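Local coordinates for protein PrgZ (Enterococcus faecalis, PDB 4FAJ) that acts as an extracellular, membrane-anchored pheromone receptor of the solute-binding protein 5 family and binds peptide, probably for transport across the membrane, at residues V247-K259 against V267-E279. Residues are numbered along the deposited sequence; the frame is centred on the assembly and turned at random.
With ZN (zinc ion), chain F.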
ATOM      1  N   VAL A 247       2.261 -12.529  15.215  1.00 27.65           N
ATOM      2  CA  VAL A 247       2.393 -11.774  13.976  1.00 26.88           C
ATOM      3  C   VAL A 247       2.189 -12.719  12.804  1.00 27.10           C
ATOM      4  O   VAL A 247       2.789 -13.782  12.760  1.00 27.32           O
ATOM      5  CB  VAL A 247       3.775 -11.117  13.842  1.00 27.01           C
ATOM      6  CG1 VAL A 247       3.914 -10.431  12.465  1.00 26.22           C
ATOM      7  CG2 VAL A 247       4.004 -10.108  14.969  1.00 26.30           C
ATOM      8  N   GLY A 248       1.344 -12.327  11.859  1.00 26.64           N
ATOM      9  CA  GLY A 248       1.070 -13.142  10.684  1.00 26.73           C
ATOM     10  C   GLY A 248      -0.148 -14.045  10.799  1.00 27.17           C
ATOM     11  O   GLY A 248      -0.648 -14.526   9.778  1.00 27.58           O
ATOM     12  N   THR A 249      -0.650 -14.253  12.018  1.00 27.23           N
ATOM     13  CA  THR A 249      -1.717 -15.224  12.248  1.00 27.82           C
ATOM     14  C   THR A 249      -2.912 -14.767  13.103  1.00 27.21           C
ATOM     15  O   THR A 249      -4.012 -15.275  12.893  1.00 26.72           O
ATOM     16  CB  THR A 249      -1.147 -16.516  12.885  1.00 28.45           C
ATOM     17  OG1 THR A 249      -0.574 -16.209  14.159  1.00 30.93           O
ATOM     18  CG2 THR A 249      -0.074 -17.134  11.993  1.00 29.29           C
ATOM     19  N   SER A 250      -2.713 -13.848  14.058  1.00 26.13           N
ATOM     20  CA  SER A 250      -3.787 -13.460  15.003  1.00 25.75           C
ATOM     21  C   SER A 250      -4.926 -12.697  14.317  1.00 24.57           C
ATOM     22  O   SER A 250      -4.676 -11.753  13.562  1.00 23.83           O
ATOM     23  CB  SER A 250      -3.254 -12.566  16.131  1.00 26.03           C
ATOM     24  OG  SER A 250      -2.585 -13.284  17.147  1.00 27.36           O
ATOM     25  N   ASP A 251      -6.165 -13.105  14.599  0.50 24.49           N
ATOM     26  CA  ASP A 251      -7.356 -12.447  14.055  0.50 23.94           C
ATOM     27  C   ASP A 251      -7.866 -11.310  14.956  0.50 23.60           C
ATOM     28  O   ASP A 251      -8.842 -10.645  14.612  0.50 22.77           O
ATOM     29  CB  ASP A 251      -8.477 -13.469  13.798  0.50 24.34           C
ATOM     30  CG  ASP A 251      -9.184 -13.925  15.076  0.50 25.40           C
ATOM     31  OD1 ASP A 251      -8.553 -13.932  16.152  0.50 25.36           O
ATOM     32  OD2 ASP A 251     -10.382 -14.285  15.002  0.50 27.42           O
ATOM     33  N   LYS A 252      -7.201 -11.095  16.094  1.00 23.68           N
ATOM     34  CA  LYS A 252      -7.571 -10.050  17.053  1.00 23.65           C
ATOM     35  C   LYS A 252      -6.340  -9.350  17.590  1.00 22.30           C
ATOM     36  O   LYS A 252      -5.314  -9.985  17.804  1.00 22.15           O
ATOM     37  CB  LYS A 252      -8.248 -10.668  18.265  1.00 24.94           C
ATOM     38  CG  LYS A 252      -9.563 -11.268  18.011  1.00 26.91           C
ATOM     39  CD  LYS A 252     -10.124 -11.786  19.324  1.00 29.73           C
ATOM     40  CE  LYS A 252     -11.544 -12.249  19.148  1.00 30.99           C
ATOM     41  NZ  LYS A 252     -11.644 -13.348  18.181  1.00 31.72           N
ATOM     42  N   TRP A 253      -6.449  -8.044  17.817  1.00 20.62           N
ATOM     43  CA  TRP A 253      -5.450  -7.321  18.594  1.00 19.52           C
ATOM     44  C   TRP A 253      -6.049  -6.083  19.246  1.00 19.45           C
ATOM     45  O   TRP A 253      -7.144  -5.622  18.873  1.00 19.80           O
ATOM     46  CB  TRP A 253      -4.203  -6.990  17.756  1.00 18.80           C
ATOM     47  CG  TRP A 253      -4.459  -6.223  16.516  1.00 17.22           C
ATOM     48  CD1 TRP A 253      -4.397  -4.871  16.362  1.00 15.89           C
ATOM     49  CD2 TRP A 253      -4.799  -6.757  15.238  1.00 15.41           C
ATOM     50  NE1 TRP A 253      -4.687  -4.526  15.068  1.00 14.65           N
ATOM     51  CE2 TRP A 253      -4.948  -5.665  14.357  1.00 14.98           C
ATOM     52  CE3 TRP A 253      -5.005  -8.053  14.750  1.00 16.53           C
ATOM     53  CZ2 TRP A 253      -5.276  -5.831  13.014  1.00 14.73           C
ATOM     54  CZ3 TRP A 253      -5.347  -8.214  13.419  1.00 15.86           C
ATOM     55  CH2 TRP A 253      -5.470  -7.114  12.565  1.00 13.41           C
ATOM     56  N   THR A 254      -5.338  -5.557  20.236  1.00 19.09           N
ATOM     57  CA  THR A 254      -5.779  -4.380  20.989  1.00 18.73           C
ATOM     58  C   THR A 254      -4.640  -3.369  21.133  1.00 18.45           C
ATOM     59  O   THR A 254      -3.486  -3.746  21.380  1.00 18.22           O
ATOM     60  CB  THR A 254      -6.272  -4.770  22.419  1.00 19.82           C
ATOM     61  OG1 THR A 254      -7.406  -5.654  22.332  1.00 21.18           O
ATOM     62  CG2 THR A 254      -6.653  -3.517  23.219  1.00 18.79           C
ATOM     63  N   ILE A 255      -4.967  -2.086  20.958  1.00 17.69           N
ATOM     64  CA  ILE A 255      -4.031  -0.999  21.242  1.00 17.34           C
ATOM     65  C   ILE A 255      -4.640  -0.131  22.334  1.00 17.64           C
ATOM     66  O   ILE A 255      -5.860  -0.029  22.444  1.00 17.37           O
ATOM     67  CB  ILE A 255      -3.678  -0.155  19.971  1.00 16.70           C
ATOM     68  CG1 ILE A 255      -4.887   0.677  19.505  1.00 16.35           C
ATOM     69  CG2 ILE A 255      -3.176  -1.081  18.855  1.00 17.11           C
ATOM     70  CD1 ILE A 255      -4.693   1.440  18.155  1.00 16.01           C
ATOM     71  N   SER A 256      -3.780   0.489  23.140  1.00 17.91           N
ATOM     72  CA  SER A 256      -4.222   1.251  24.303  1.00 18.50           C
ATOM     73  C   SER A 256      -3.485   2.586  24.355  1.00 18.42           C
ATOM     74  O   SER A 256      -2.340   2.682  23.915  1.00 17.72           O
ATOM     75  CB  SER A 256      -3.945   0.456  25.579  1.00 19.41           C
ATOM     76  OG  SER A 256      -4.634  -0.781  25.563  1.00 20.41           O
ATOM     77  N   LYS A 257      -4.122   3.605  24.918  1.00 18.96           N
ATOM     78  CA  LYS A 257      -3.519   4.929  24.957  1.00 19.16           C
ATOM     79  C   LYS A 257      -2.110   4.906  25.559  1.00 19.20           C
ATOM     80  O   LYS A 257      -1.896   4.347  26.627  1.00 19.34           O
ATOM     81  CB  LYS A 257      -4.392   5.920  25.735  1.00 19.93           C
ATOM     82  CG  LYS A 257      -3.786   7.325  25.775  1.00 20.22           C
ATOM     83  CD  LYS A 257      -4.726   8.341  26.417  1.00 21.28           C
ATOM     84  CE  LYS A 257      -3.965   9.593  26.826  1.00 21.48           C
ATOM     85  NZ  LYS A 257      -4.849  10.786  26.975  1.00 22.25           N
ATOM     86  N   ASN A 258      -1.170   5.524  24.845  1.00 18.70           N
ATOM     87  CA  ASN A 258       0.218   5.676  25.275  1.00 19.42           C
ATOM     88  C   ASN A 258       0.379   6.977  26.064  1.00 20.40           C
ATOM     89  O   ASN A 258       0.448   8.058  25.484  1.00 20.11           O
ATOM     90  CB  ASN A 258       1.137   5.706  24.045  1.00 18.61           C
ATOM     91  CG  ASN A 258       2.594   5.962  24.391  1.00 18.50           C
ATOM     92  OD1 ASN A 258       2.993   5.975  25.561  1.00 19.01           O
ATOM     93  ND2 ASN A 258       3.405   6.137  23.362  1.00 17.69           N
ATOM     94  N   LYS A 259       0.453   6.857  27.386  1.00 21.63           N
ATOM     95  CA  LYS A 259       0.541   8.025  28.259  1.00 23.16           C
ATOM     96  C   LYS A 259       1.878   8.762  28.141  1.00 23.17           C
ATOM     97  O   LYS A 259       1.975   9.905  28.576  1.00 23.89           O
ATOM     98  CB  LYS A 259       0.269   7.635  29.716  1.00 24.27           C
ATOM     99  CG  LYS A 259      -1.190   7.262  29.971  1.00 27.39           C
ATOM    100  CD  LYS A 259      -1.655   7.720  31.350  1.00 30.88           C
ATOM    101  CE  LYS A 259      -3.173   7.637  31.495  1.00 33.23           C
ATOM    102  NZ  LYS A 259      -3.644   6.235  31.701  1.00 34.49           N
ATOM    103  N   VAL A 267      -5.562  12.707  22.797  1.00 22.17           N
ATOM    104  CA  VAL A 267      -6.052  11.351  22.630  1.00 21.45           C
ATOM    105  C   VAL A 267      -7.128  11.018  23.667  1.00 22.26           C
ATOM    106  O   VAL A 267      -6.869  11.069  24.871  1.00 21.80           O
ATOM    107  CB  VAL A 267      -4.872  10.343  22.723  1.00 21.50           C
ATOM    108  CG1 VAL A 267      -5.339   8.914  22.436  1.00 21.24           C
ATOM    109  CG2 VAL A 267      -3.791  10.737  21.733  1.00 19.63           C
ATOM    110  N   SER A 268      -8.327  10.674  23.200  1.00 22.20           N
ATOM    111  CA  SER A 268      -9.445  10.329  24.105  1.00 23.15           C
ATOM    112  C   SER A 268      -9.636   8.837  24.314  1.00 22.90           C
ATOM    113  O   SER A 268     -10.106   8.432  25.359  1.00 22.42           O
ATOM    114  CB  SER A 268     -10.766  10.899  23.591  1.00 23.35           C
ATOM    115  OG  SER A 268     -10.681  12.295  23.393  1.00 25.94           O
ATOM    116  N   MET A 269      -9.322   8.016  23.311  1.00 22.53           N
ATOM    117  CA  MET A 269      -9.620   6.596  23.413  1.00 22.75           C
ATOM    118  C   MET A 269      -8.712   5.907  24.431  1.00 23.46           C
ATOM    119  O   MET A 269      -7.501   6.109  24.427  1.00 23.64           O
ATOM    120  CB  MET A 269      -9.492   5.908  22.048  1.00 22.08           C
ATOM    121  CG  MET A 269     -10.479   6.415  21.004  1.00 21.51           C
ATOM    122  SD  MET A 269     -12.205   6.073  21.393  1.00 20.38           S
ATOM    123  CE  MET A 269     -12.298   4.297  21.174  1.00 19.70           C
ATOM    124  N   ASP A 270      -9.317   5.094  25.295  1.00 24.21           N
ATOM    125  CA  ASP A 270      -8.584   4.275  26.260  1.00 24.63           C
ATOM    126  C   ASP A 270      -8.010   3.053  25.563  1.00 23.61           C
ATOM    127  O   ASP A 270      -6.868   2.666  25.795  1.00 23.24           O
ATOM    128  CB  ASP A 270      -9.510   3.799  27.374  1.00 25.66           C
ATOM    129  CG  ASP A 270     -10.047   4.942  28.237  1.00 28.77           C
ATOM    130  OD1 ASP A 270      -9.441   6.035  28.286  1.00 31.82           O
ATOM    131  OD2 ASP A 270     -11.096   4.730  28.876  1.00 34.03           O
ATOM    132  N   LYS A 271      -8.826   2.428  24.726  1.00 22.99           N
ATOM    133  CA  LYS A 271      -8.356   1.338  23.884  1.00 22.20           C
ATOM    134  C   LYS A 271      -9.262   1.117  22.691  1.00 20.88           C
ATOM    135  O   LYS A 271     -10.448   1.476  22.698  1.00 20.02           O
ATOM    136  CB  LYS A 271      -8.185   0.031  24.666  1.00 23.51           C
ATOM    137  CG  LYS A 271      -9.365  -0.372  25.501  1.00 26.09           C
ATOM    138  CD  LYS A 271      -9.233  -1.832  26.019  1.00 30.53           C
ATOM    139  CE  LYS A 271     -10.105  -2.782  25.191  1.00 32.01           C
ATOM    140  NZ  LYS A 271      -9.786  -4.246  25.343  1.00 34.70           N
ATOM    141  N   ILE A 272      -8.663   0.529  21.664  1.00 18.89           N
ATOM    142  CA  ILE A 272      -9.353   0.161  20.452  1.00 18.40           C
ATOM    143  C   ILE A 272      -8.996  -1.291  20.171  1.00 18.22           C
ATOM    144  O   ILE A 272      -7.814  -1.646  20.160  1.00 18.37           O
ATOM    145  CB  ILE A 272      -8.932   1.058  19.261  1.00 17.08           C
ATOM    146  CG1 ILE A 272      -8.902   2.533  19.665  1.00 16.96           C
ATOM    147  CG2 ILE A 272      -9.860   0.832  18.078  1.00 18.26           C
ATOM    148  CD1 ILE A 272      -8.400   3.467  18.572  1.00 13.62           C
ATOM    149  N   ASN A 273     -10.019  -2.118  19.991  1.00 18.46           N
ATOM    150  CA  ASN A 273      -9.870  -3.529  19.623  1.00 18.66           C
ATOM    151  C   ASN A 273     -10.029  -3.699  18.119  1.00 17.76           C
ATOM    152  O   ASN A 273     -10.731  -2.922  17.476  1.00 17.53           O
ATOM    153  CB  ASN A 273     -10.917  -4.378  20.357  1.00 19.31           C
ATOM    154  CG  ASN A 273     -10.883  -4.181  21.861  1.00 21.71           C
ATOM    155  OD1 ASN A 273     -11.838  -3.665  22.464  1.00 24.36           O
ATOM    156  ND2 ASN A 273      -9.777  -4.558  22.471  1.00 21.31           N
ATOM    157  N   PHE A 274      -9.358  -4.698  17.545  1.00 17.67           N
ATOM    158  CA  PHE A 274      -9.493  -4.986  16.117  1.00 16.25           C
ATOM    159  C   PHE A 274      -9.844  -6.457  15.911  1.00 17.04           C
ATOM    160  O   PHE A 274      -9.339  -7.317  16.635  1.00 16.87           O
ATOM    161  CB  PHE A 274      -8.211  -4.632  15.369  1.00 16.19           C
ATOM    162  CG  PHE A 274      -7.892  -3.162  15.405  1.00 14.90           C
ATOM    163  CD1 PHE A 274      -8.295  -2.323  14.372  1.00 14.29           C
ATOM    164  CD2 PHE A 274      -7.222  -2.615  16.490  1.00 14.30           C
ATOM    165  CE1 PHE A 274      -8.024  -0.962  14.413  1.00 12.79           C
ATOM    166  CE2 PHE A 274      -6.942  -1.251  16.535  1.00 14.61           C
ATOM    167  CZ  PHE A 274      -7.358  -0.424  15.488  1.00 14.09           C
ATOM    168  N   GLN A 275     -10.714  -6.721  14.934  1.00 16.70           N
ATOM    169  CA  GLN A 275     -11.141  -8.065  14.572  1.00 17.51           C
ATOM    170  C   GLN A 275     -11.064  -8.233  13.058  1.00 16.83           C
ATOM    171  O   GLN A 275     -11.626  -7.427  12.325  1.00 17.00           O
ATOM    172  CB  GLN A 275     -12.581  -8.295  15.039  1.00 18.20           C
ATOM    173  CG  GLN A 275     -13.250  -9.529  14.443  1.00 20.82           C
ATOM    174  CD  GLN A 275     -12.703 -10.810  15.011  1.00 22.18           C
ATOM    175  OE1 GLN A 275     -12.805 -11.050  16.210  1.00 24.12           O
ATOM    176  NE2 GLN A 275     -12.109 -11.644  14.154  1.00 23.57           N
ATOM    177  N   VAL A 276     -10.389  -9.278  12.590  1.00 16.92           N
ATOM    178  CA  VAL A 276     -10.331  -9.556  11.159  1.00 16.89           C
ATOM    179  C   VAL A 276     -11.705 -10.052  10.702  1.00 16.89           C
ATOM    180  O   VAL A 276     -12.309 -10.908  11.345  1.00 17.33           O
ATOM    181  CB  VAL A 276      -9.239 -10.594  10.790  1.00 17.17           C
ATOM    182  CG1 VAL A 276      -9.279 -10.903   9.300  1.00 17.12           C
ATOM    183  CG2 VAL A 276      -7.855 -10.071  11.171  1.00 16.62           C
ATOM    184  N   VAL A 277     -12.197  -9.488   9.601  1.00 17.37           N
ATOM    185  CA  VAL A 277     -13.459  -9.916   8.995  1.00 18.00           C
ATOM    186  C   VAL A 277     -13.198 -10.409   7.572  1.00 18.21           C
ATOM    187  O   VAL A 277     -12.747  -9.648   6.715  1.00 18.40           O
ATOM    188  CB  VAL A 277     -14.506  -8.787   9.006  1.00 17.98           C
ATOM    189  CG1 VAL A 277     -15.805  -9.212   8.264  1.00 18.98           C
ATOM    190  CG2 VAL A 277     -14.826  -8.404  10.437  1.00 17.77           C
ATOM    191  N   LYS A 278     -13.440 -11.696   7.346  1.00 18.48           N
ATOM    192  CA  LYS A 278     -13.263 -12.297   6.029  1.00 18.76           C
ATOM    193  C   LYS A 278     -14.611 -12.590   5.370  1.00 18.55           C
ATOM    194  O   LYS A 278     -14.697 -12.667   4.138  1.00 19.42           O
ATOM    195  CB  LYS A 278     -12.490 -13.605   6.148  1.00 20.04           C
ATOM    196  CG  LYS A 278     -11.128 -13.525   6.863  1.00 23.32           C
ATOM    197  CD  LYS A 278      -9.938 -13.689   5.900  1.00 26.96           C
ATOM    198  CE  LYS A 278      -8.917 -14.704   6.405  1.00 29.26           C
ATOM    199  NZ  LYS A 278      -9.101 -16.047   5.805  1.00 31.16           N
ATOM    200  N   GLU A 279     -15.650 -12.764   6.188  1.00 17.18           N
ATOM    201  CA  GLU A 279     -17.002 -13.080   5.714  1.00 17.24           C
ATOM    202  C   GLU A 279     -17.950 -11.946   6.092  1.00 16.74           C
ATOM    203  O   GLU A 279     -18.192 -11.696   7.274  1.00 16.31           O
ATOM    204  CB  GLU A 279     -17.486 -14.405   6.309  1.00 17.12           C
ATOM    205  CG  GLU A 279     -18.985 -14.706   6.069  1.00 17.82           C
ATOM    206  CD  GLU A 279     -19.390 -14.596   4.624  1.00 17.13           C
ATOM    207  OE1 GLU A 279     -18.694 -15.174   3.764  1.00 16.27           O
ATOM    208  OE2 GLU A 279     -20.413 -13.930   4.324  1.00 16.86           O
TER
HETATM  209 ZN    ZN F 604     -21.089 -13.937   2.450  1.00 16.92          ZN
HETATM  210  O   HOH W   1      -7.447  -6.318  25.282  1.00 47.00           O
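Trp253 and Phe274 pair across the strands as an antiparallel hydrogen-bonded pair, and their rings lie nearly parallel, 15° apart, but slid so far that they barely overlap. Over one face of the indole lies Phe274 CB, 3.7 Å from the centroid of the five-membered ring, a CH-pi contact. Trp253 CG sits between its own backbone N and carbonyl carbon (chi1 56°), which lays the indole across the strand toward its partner. Val276 CG2 comes obliquely against CZ3 at the far end of the indole, at 3.8 Å. Next to the Phe274 CD2 atom that Trp253 NE1 approaches, Ile255 CD1 meets the ring edge at CE2. Ile255 and Ile272 lie side by side, completing an apolar layer.

The opposite face of the ribbon is polar. Gln275 folds back at chi2 (72°), and its NE2 donates firmly to its neighbour's carbonyl, Val276 O; in the Asp251 conformer described, one of two, NE2 also reaches OD2 at 3.3 Å from above the carboxylate plane, a less certain bond. Lys252 NZ adds a weak bond to Gln275 OE1. Thr254 OG1 and Lys271 NZ share a water, weakly on the lysine side. At the turn end, Lys257 stretches past Val267 in the reverse direction, its CG against CG1, so that NZ meets Val267 O at 2.9 Å; Gln264 O is a second acceptor.

Backbone bonds from Val276 N–Asp251 O to Lys257 N–Asp270 O bind this beta hairpin, whose connecting loop carries the zinc ligands Asp263 and Asp266. Glu279, leading into helix 280-288, binds another zinc ion with Tyr301 and Glu421. The hairpin forms the middle of a mixed four-stranded sheet, between strands 61-66 and 239-243, and helix 81-90 packs on Trp253 and Ile255.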